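Side-chain contacts in methanol--corrinoid protein co-methyltransferase (PDB 2I2X), which transfers the methyl group of methanol to the cob(I)amide carried by its partner corrinoid protein, a zinc-dependent step of methanogenesis: residues A[172-177]-A[449-454]; A[184-189]-A[441-446]. All blocks are in the same frame, centred on the assembly; numbering follows the deposited sequence.

In the fold
The two contacts bring the C-terminal part of the chain against two helices that follow each other after strand 160-163. Contact 2 joins helix 181-210, in the outer layer of the TIM barrel, to the body of helix 436-450; contact 1 joins helix 169-176 to the last residue of helix 436-450 and the turn that follows. Their centres are about 10 Å apart, and each turns on one tyrosine. Contact 2 is the more buried; there Tyr186 lies against Cys443 without any hydrogen bond across the interface. Contact 1 is only partly buried, and Tyr174 pairs a hydroxyl-carboxylate bond with a valine methyl over its ring. Phe454 of contact 1 joins the two by packing on Tyr186 and Leu444 of contact 2.

Contact 1 (A[172-177]-A[449-454]); sequences FDYAVL and SEVKVF
Tyr174 turns its CG anti to the backbone N (chi1 174°), which carries the ring away from helix 169-176 and across to the end of helix 436-450. On the other side Glu450 has CG beside its own backbone N (chi1 -60°), and the chain runs extended beyond CG, which brings the carboxylate to the hydroxyl end of the ring. Tyr174 OH donates to Glu450 OE1; their modelled separation of 2.4 Å is very short, its exact value is doubtful, and nothing about the strength of the bond follows from it. The carboxylate oxygen sits at the ring edge, near its plane, although the carboxylate itself is turned 69° from the ring. Tyrosine suits this place because its length lets one residue meet both a charged group at its tip and an apolar one nearer its root. The second partner is Val451, whose CG2 lies over one face, 3.9 Å from the centroid of the Tyr174 ring, in a CH-pi contact displaced toward the CG and CD1 rim.

Helix 169-176 follows barrel strand 160-163 and carries Asp173 of the corrinoid pocket: Asp173, next to Tyr174, makes a weak hydrogen bond to the corrinoid, while the tyrosine side chain itself is about 10 Å from that ligand. Val451 is the first residue to leave helical geometry, and the chain then makes a type I beta turn in which Phe454 N donates to Val451 O at 3.0 Å. Lys452 folds back over this helix end, its NZ bonding Ser449 O at 3.1 Å. The other carboxylate oxygen, Glu450 OE2, forms a salt bridge with Lys446, one turn earlier, which would be expected to favour the ionised carboxylate.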
ATOM      1  N   PHE A 172       0.939 -10.688 -31.034  1.00 12.89           N
ATOM      2  CA  PHE A 172       1.897 -10.433 -29.952  1.00 12.73           C
ATOM      3  C   PHE A 172       2.013 -11.621 -28.988  1.00 12.93           C
ATOM      4  O   PHE A 172       3.127 -12.043 -28.644  1.00 13.12           O
ATOM      5  CB  PHE A 172       1.566  -9.151 -29.153  1.00 12.94           C
ATOM      6  CG  PHE A 172       2.314  -9.067 -27.844  1.00 11.92           C
ATOM      7  CD1 PHE A 172       3.579  -8.489 -27.793  1.00 10.13           C
ATOM      8  CD2 PHE A 172       1.791  -9.654 -26.689  1.00 11.31           C
ATOM      9  CE1 PHE A 172       4.299  -8.455 -26.635  1.00  7.73           C
ATOM     10  CE2 PHE A 172       2.518  -9.641 -25.506  1.00 11.84           C
ATOM     11  CZ  PHE A 172       3.776  -9.031 -25.482  1.00 10.84           C
ATOM     12  N   ASP A 173       0.872 -12.146 -28.540  1.00 13.27           N
ATOM     13  CA  ASP A 173       0.864 -13.244 -27.561  1.00 14.06           C
ATOM     14  C   ASP A 173       1.590 -14.477 -28.062  1.00 14.44           C
ATOM     15  O   ASP A 173       2.288 -15.150 -27.287  1.00 14.66           O
ATOM     16  CB  ASP A 173      -0.554 -13.631 -27.198  1.00 14.32           C
ATOM     17  CG  ASP A 173      -1.202 -12.660 -26.232  1.00 17.18           C
ATOM     18  OD1 ASP A 173      -0.496 -11.909 -25.506  1.00 17.83           O
ATOM     19  OD2 ASP A 173      -2.451 -12.662 -26.194  1.00 20.77           O
ATOM     20  N   TYR A 174       1.385 -14.780 -29.353  1.00 14.33           N
ATOM     21  CA  TYR A 174       2.123 -15.808 -30.061  1.00 14.31           C
ATOM     22  C   TYR A 174       3.613 -15.460 -30.165  1.00 13.91           C
ATOM     23  O   TYR A 174       4.450 -16.251 -29.744  1.00 14.52           O
ATOM     24  CB  TYR A 174       1.494 -16.069 -31.451  1.00 15.41           C
ATOM     25  CG  TYR A 174       2.279 -17.023 -32.331  1.00 16.04           C
ATOM     26  CD1 TYR A 174       3.177 -16.525 -33.280  1.00 16.22           C
ATOM     27  CD2 TYR A 174       2.139 -18.420 -32.203  1.00 16.65           C
ATOM     28  CE1 TYR A 174       3.915 -17.384 -34.092  1.00 18.94           C
ATOM     29  CE2 TYR A 174       2.868 -19.307 -33.024  1.00 17.34           C
ATOM     30  CZ  TYR A 174       3.760 -18.773 -33.971  1.00 20.24           C
ATOM     31  OH  TYR A 174       4.510 -19.589 -34.813  1.00 18.50           O
ATOM     32  N   ALA A 175       3.942 -14.286 -30.711  1.00 13.16           N
ATOM     33  CA  ALA A 175       5.339 -13.850 -30.884  1.00 12.26           C
ATOM     34  C   ALA A 175       6.169 -13.769 -29.588  1.00 12.37           C
ATOM     35  O   ALA A 175       7.341 -14.174 -29.580  1.00 12.08           O
ATOM     36  CB  ALA A 175       5.387 -12.523 -31.608  1.00 12.37           C
ATOM     37  N   VAL A 176       5.576 -13.239 -28.507  1.00 11.58           N
ATOM     38  CA  VAL A 176       6.337 -13.023 -27.276  1.00 11.04           C
ATOM     39  C   VAL A 176       6.804 -14.314 -26.591  1.00 12.29           C
ATOM     40  O   VAL A 176       7.786 -14.311 -25.869  1.00 12.05           O
ATOM     41  CB  VAL A 176       5.615 -12.065 -26.277  1.00 10.47           C
ATOM     42  CG1 VAL A 176       4.546 -12.772 -25.461  1.00  6.09           C
ATOM     43  CG2 VAL A 176       6.635 -11.392 -25.404  1.00  7.49           C
ATOM     44  N   LEU A 177       6.098 -15.412 -26.819  1.00 13.67           N
ATOM     45  CA  LEU A 177       6.522 -16.699 -26.265  1.00 14.79           C
ATOM     46  C   LEU A 177       7.647 -17.341 -27.088  1.00 14.81           C
ATOM     47  O   LEU A 177       8.150 -18.389 -26.710  1.00 14.77           O
ATOM     48  CB  LEU A 177       5.328 -17.654 -26.162  1.00 14.86           C
ATOM     49  CG  LEU A 177       4.445 -17.706 -24.901  1.00 16.93           C
ATOM     50  CD1 LEU A 177       4.767 -16.667 -23.834  1.00 18.15           C
ATOM     51  CD2 LEU A 177       2.972 -17.664 -25.247  1.00 19.07           C
ATOM     52  N   SER A 449      -0.858 -18.303 -41.439  1.00 23.54           N
ATOM     53  CA  SER A 449      -0.537 -19.710 -41.366  1.00 24.29           C
ATOM     54  C   SER A 449      -0.206 -20.126 -39.920  1.00 24.99           C
ATOM     55  O   SER A 449      -0.709 -21.145 -39.435  1.00 25.46           O
ATOM     56  CB  SER A 449       0.606 -20.017 -42.349  1.00 24.08           C
ATOM     57  OG  SER A 449       1.202 -21.270 -42.090  1.00 24.87           O
ATOM     58  N   GLU A 450       0.603 -19.330 -39.219  1.00 25.49           N
ATOM     59  CA  GLU A 450       1.068 -19.706 -37.868  1.00 25.51           C
ATOM     60  C   GLU A 450       0.105 -19.464 -36.715  1.00 25.04           C
ATOM     61  O   GLU A 450       0.208 -20.131 -35.697  1.00 25.42           O
ATOM     62  CB  GLU A 450       2.426 -19.091 -37.554  1.00 25.85           C
ATOM     63  CG  GLU A 450       3.506 -19.531 -38.541  1.00 27.62           C
ATOM     64  CD  GLU A 450       4.903 -19.167 -38.096  1.00 31.56           C
ATOM     65  OE1 GLU A 450       5.089 -18.699 -36.935  1.00 32.88           O
ATOM     66  OE2 GLU A 450       5.826 -19.354 -38.919  1.00 33.40           O
ATOM     67  N   VAL A 451      -0.831 -18.532 -36.871  1.00 24.29           N
ATOM     68  CA  VAL A 451      -1.683 -18.131 -35.757  1.00 23.35           C
ATOM     69  C   VAL A 451      -3.140 -18.231 -36.139  1.00 23.35           C
ATOM     70  O   VAL A 451      -3.681 -17.305 -36.731  1.00 23.46           O
ATOM     71  CB  VAL A 451      -1.412 -16.671 -35.359  1.00 23.23           C
ATOM     72  CG1 VAL A 451      -2.185 -16.300 -34.069  1.00 22.97           C
ATOM     73  CG2 VAL A 451       0.072 -16.415 -35.226  1.00 21.79           C
ATOM     74  N   LYS A 452      -3.795 -19.327 -35.786  1.00 23.48           N
ATOM     75  CA  LYS A 452      -5.152 -19.568 -36.301  1.00 24.29           C
ATOM     76  C   LYS A 452      -6.211 -18.555 -35.887  1.00 23.48           C
ATOM     77  O   LYS A 452      -7.165 -18.349 -36.630  1.00 23.65           O
ATOM     78  CB  LYS A 452      -5.627 -21.008 -36.038  1.00 24.69           C
ATOM     79  CG  LYS A 452      -4.971 -22.034 -36.997  1.00 29.75           C
ATOM     80  CD  LYS A 452      -5.427 -21.811 -38.465  1.00 35.26           C
ATOM     81  CE  LYS A 452      -4.687 -22.698 -39.470  1.00 37.58           C
ATOM     82  NZ  LYS A 452      -3.640 -21.920 -40.193  1.00 38.12           N
ATOM     83  N   VAL A 453      -6.038 -17.925 -34.723  1.00 22.75           N
ATOM     84  CA  VAL A 453      -6.986 -16.926 -34.225  1.00 22.15           C
ATOM     85  C   VAL A 453      -6.852 -15.564 -34.911  1.00 22.14           C
ATOM     86  O   VAL A 453      -7.692 -14.695 -34.680  1.00 22.85           O
ATOM     87  CB  VAL A 453      -6.930 -16.728 -32.657  1.00 22.60           C
ATOM     88  CG1 VAL A 453      -7.448 -17.974 -31.890  1.00 20.67           C
ATOM     89  CG2 VAL A 453      -5.530 -16.346 -32.185  1.00 21.28           C
ATOM     90  N   PHE A 454      -5.808 -15.380 -35.733  1.00 21.12           N
ATOM     91  CA  PHE A 454      -5.524 -14.116 -36.433  1.00 20.48           C
ATOM     92  C   PHE A 454      -6.534 -13.880 -37.552  1.00 21.04           C
ATOM     93  O   PHE A 454      -6.651 -14.689 -38.465  1.00 21.75           O
ATOM     94  CB  PHE A 454      -4.063 -14.124 -36.960  1.00 19.98           C
ATOM     95  CG  PHE A 454      -3.672 -12.912 -37.828  1.00 18.29           C
ATOM     96  CD1 PHE A 454      -3.985 -11.610 -37.453  1.00 16.24           C
ATOM     97  CD2 PHE A 454      -2.936 -13.091 -38.993  1.00 15.55           C
ATOM     98  CE1 PHE A 454      -3.614 -10.523 -38.239  1.00 14.69           C
ATOM     99  CE2 PHE A 454      -2.565 -12.000 -39.786  1.00 14.92           C
ATOM    100  CZ  PHE A 454      -2.904 -10.717 -39.411  1.00 13.43           C
TER

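Contact 2 (A[184-189]-A[441-446])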
ATOM      1  N   LEU A 184       6.909  -9.261 -33.016  1.00 11.46           N
ATOM      2  CA  LEU A 184       6.766  -8.099 -32.148  1.00 10.77           C
ATOM      3  C   LEU A 184       6.578  -6.812 -32.948  1.00  9.65           C
ATOM      4  O   LEU A 184       5.625  -6.069 -32.690  1.00  8.58           O
ATOM      5  CB  LEU A 184       7.959  -7.985 -31.193  1.00 11.09           C
ATOM      6  CG  LEU A 184       7.984  -8.608 -29.783  1.00 11.87           C
ATOM      7  CD1 LEU A 184       6.909  -9.651 -29.478  1.00  9.65           C
ATOM      8  CD2 LEU A 184       9.388  -9.165 -29.502  1.00 11.76           C
ATOM      9  N   LEU A 185       7.483  -6.559 -33.906  1.00  9.19           N
ATOM     10  CA  LEU A 185       7.390  -5.395 -34.819  1.00  8.52           C
ATOM     11  C   LEU A 185       6.054  -5.302 -35.551  1.00  8.66           C
ATOM     12  O   LEU A 185       5.457  -4.218 -35.678  1.00  8.39           O
ATOM     13  CB  LEU A 185       8.506  -5.429 -35.847  1.00  8.61           C
ATOM     14  CG  LEU A 185       9.177  -4.114 -36.298  1.00  9.60           C
ATOM     15  CD1 LEU A 185       9.910  -4.295 -37.582  1.00  7.86           C
ATOM     16  CD2 LEU A 185       8.215  -2.940 -36.420  1.00  9.54           C
ATOM     17  N   TYR A 186       5.558  -6.448 -35.999  1.00  8.34           N
ATOM     18  CA  TYR A 186       4.351  -6.457 -36.778  1.00  9.03           C
ATOM     19  C   TYR A 186       3.135  -6.231 -35.889  1.00  8.80           C
ATOM     20  O   TYR A 186       2.319  -5.338 -36.169  1.00  9.51           O
ATOM     21  CB  TYR A 186       4.257  -7.766 -37.577  1.00  9.11           C
ATOM     22  CG  TYR A 186       3.025  -7.936 -38.419  1.00 10.23           C
ATOM     23  CD1 TYR A 186       2.764  -7.094 -39.505  1.00 12.76           C
ATOM     24  CD2 TYR A 186       2.137  -8.998 -38.181  1.00 13.66           C
ATOM     25  CE1 TYR A 186       1.628  -7.299 -40.337  1.00 11.67           C
ATOM     26  CE2 TYR A 186       0.992  -9.203 -38.997  1.00 12.13           C
ATOM     27  CZ  TYR A 186       0.764  -8.352 -40.061  1.00 11.99           C
ATOM     28  OH  TYR A 186      -0.349  -8.545 -40.825  1.00 12.64           O
ATOM     29  N   SER A 187       3.009  -7.038 -34.835  1.00  8.21           N
ATOM     30  CA  SER A 187       1.879  -6.924 -33.896  1.00  8.08           C
ATOM     31  C   SER A 187       1.733  -5.558 -33.281  1.00  7.17           C
ATOM     32  O   SER A 187       0.655  -4.967 -33.315  1.00  7.10           O
ATOM     33  CB  SER A 187       1.949  -7.973 -32.771  1.00  8.05           C
ATOM     34  OG  SER A 187       3.223  -7.998 -32.187  1.00  9.31           O
ATOM     35  N   ILE A 188       2.828  -5.035 -32.761  1.00  6.95           N
ATOM     36  CA  ILE A 188       2.763  -3.772 -32.037  1.00  7.37           C
ATOM     37  C   ILE A 188       2.856  -2.587 -32.999  1.00  7.46           C
ATOM     38  O   ILE A 188       1.975  -1.720 -33.056  1.00  7.73           O
ATOM     39  CB  ILE A 188       3.908  -3.667 -30.947  1.00  7.40           C
ATOM     40  CG1 ILE A 188       3.911  -4.897 -30.020  1.00  6.62           C
ATOM     41  CG2 ILE A 188       3.813  -2.368 -30.205  1.00  5.18           C
ATOM     42  CD1 ILE A 188       5.140  -4.987 -29.126  1.00  4.08           C
ATOM     43  N   GLY A 189       3.952  -2.541 -33.735  1.00  7.78           N
ATOM     44  CA  GLY A 189       4.197  -1.439 -34.669  1.00  8.47           C
ATOM     45  C   GLY A 189       3.179  -1.340 -35.799  1.00  8.24           C
ATOM     46  O   GLY A 189       2.698  -0.262 -36.086  1.00  8.23           O
ATOM     47  N   ASP A 441       3.204  -7.696 -46.278  1.00 16.92           N
ATOM     48  CA  ASP A 441       2.836  -8.892 -47.025  1.00 17.21           C
ATOM     49  C   ASP A 441       3.483 -10.153 -46.505  1.00 16.25           C
ATOM     50  O   ASP A 441       2.789 -11.145 -46.370  1.00 15.96           O
ATOM     51  CB  ASP A 441       3.075  -8.770 -48.545  1.00 18.49           C
ATOM     52  CG  ASP A 441       2.513  -9.993 -49.315  1.00 21.33           C
ATOM     53  OD1 ASP A 441       1.282 -10.255 -49.196  1.00 22.38           O
ATOM     54  OD2 ASP A 441       3.311 -10.708 -49.992  1.00 24.52           O
ATOM     55  N   ASP A 442       4.785 -10.124 -46.215  1.00 15.73           N
ATOM     56  CA  ASP A 442       5.458 -11.279 -45.584  1.00 16.25           C
ATOM     57  C   ASP A 442       4.744 -11.699 -44.302  1.00 16.35           C
ATOM     58  O   ASP A 442       4.517 -12.899 -44.077  1.00 16.60           O
ATOM     59  CB  ASP A 442       6.929 -10.970 -45.219  1.00 16.96           C
ATOM     60  CG  ASP A 442       7.862 -10.950 -46.429  1.00 18.55           C
ATOM     61  OD1 ASP A 442       7.432 -11.305 -47.554  1.00 20.56           O
ATOM     62  OD2 ASP A 442       9.044 -10.592 -46.253  1.00 18.76           O
ATOM     63  N   CYS A 443       4.382 -10.711 -43.468  1.00 15.69           N
ATOM     64  CA  CYS A 443       3.809 -11.004 -42.157  1.00 15.71           C
ATOM     65  C   CYS A 443       2.386 -11.503 -42.267  1.00 15.20           C
ATOM     66  O   CYS A 443       2.009 -12.477 -41.567  1.00 13.53           O
ATOM     67  CB  CYS A 443       3.878  -9.800 -41.205  1.00 15.21           C
ATOM     68  SG  CYS A 443       5.551  -9.325 -40.782  1.00 16.00           S
ATOM     69  N   LEU A 444       1.604 -10.838 -43.125  1.00 14.80           N
ATOM     70  CA  LEU A 444       0.226 -11.274 -43.360  1.00 15.87           C
ATOM     71  C   LEU A 444       0.200 -12.787 -43.597  1.00 16.30           C
ATOM     72  O   LEU A 444      -0.529 -13.525 -42.917  1.00 16.81           O
ATOM     73  CB  LEU A 444      -0.395 -10.582 -44.570  1.00 15.84           C
ATOM     74  CG  LEU A 444      -1.873 -10.181 -44.523  1.00 16.10           C
ATOM     75  CD1 LEU A 444      -2.507 -10.207 -45.915  1.00 10.81           C
ATOM     76  CD2 LEU A 444      -2.679 -10.979 -43.527  1.00 15.26           C
ATOM     77  N   THR A 445       1.020 -13.264 -44.529  1.00 16.16           N
ATOM     78  CA  THR A 445       0.933 -14.667 -44.868  1.00 16.25           C
ATOM     79  C   THR A 445       1.559 -15.547 -43.788  1.00 16.29           C
ATOM     80  O   THR A 445       0.993 -16.574 -43.423  1.00 16.50           O
ATOM     81  CB  THR A 445       1.410 -15.017 -46.335  1.00 16.42           C
ATOM     82  OG1 THR A 445       2.709 -15.611 -46.311  1.00 16.23           O
ATOM     83  CG2 THR A 445       1.376 -13.788 -47.271  1.00 15.23           C
ATOM     84  N   LYS A 446       2.701 -15.143 -43.250  1.00 16.58           N
ATOM     85  CA  LYS A 446       3.277 -15.882 -42.103  1.00 17.24           C
ATOM     86  C   LYS A 446       2.322 -16.057 -40.893  1.00 17.08           C
ATOM     87  O   LYS A 446       2.132 -17.174 -40.442  1.00 17.75           O
ATOM     88  CB  LYS A 446       4.628 -15.295 -41.682  1.00 17.39           C
ATOM     89  CG  LYS A 446       5.239 -15.908 -40.422  1.00 18.58           C
ATOM     90  CD  LYS A 446       6.532 -15.153 -40.046  1.00 18.28           C
ATOM     91  CE  LYS A 446       7.176 -15.734 -38.806  1.00 18.98           C
ATOM     92  NZ  LYS A 446       7.868 -17.006 -39.062  1.00 18.40           N
TER
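Tyr186 meets Cys443 and Leu444 where helix 181-210, one of the outer helices of the TIM barrel, packs on helix 436-450 near the C-terminus. Leading into it, Leu184 turns its side chain to helix 169-176, packing on Phe172 and Ala175, and Leu185 fills the neighbouring side, against Phe439 of the C-terminal helix and residues of helix 389-409. Branched apolar side chains suit these positions, since the helix is surrounded by other helices here.

Tyr186 is the residue that crosses to segment 441-446. With chi1 at 179° the ring swings out on the side of its own carbonyl carbon until one face rests on the side chain of Cys443. The closest pair of residues by backbone is this same one, with Tyr186 CA and Cys443 CA 7.1 Å apart, and at that separation a side chain as small as cysteine fits between the helix backbone and the ring. Its CB lies over the aromatic face. The sulfur lies further toward the ring's root, where Cys443 SG is 4.1 Å from the Tyr186 centroid, an oblique sulfur-aromatic contact. Phe439 and Met440 of the same helix also touch the tyrosine.

Beyond the tyrosine, Ser187 faces helix 169-176 and returns its OG to Gly183 O, so a small polar side chain is satisfied by its own helix inside a buried setting. Ile188 packs on Asp219, and Gly189 ends a wider pi-type turn spanning 185-189, its O accepting a hydrogen bond from Ser193 OG. At the far end of the Tyr186 ring, the hydroxyl passes beside the backbone of the residue after Cys443, with Tyr186 OH 3.8 Å from Leu444 CA.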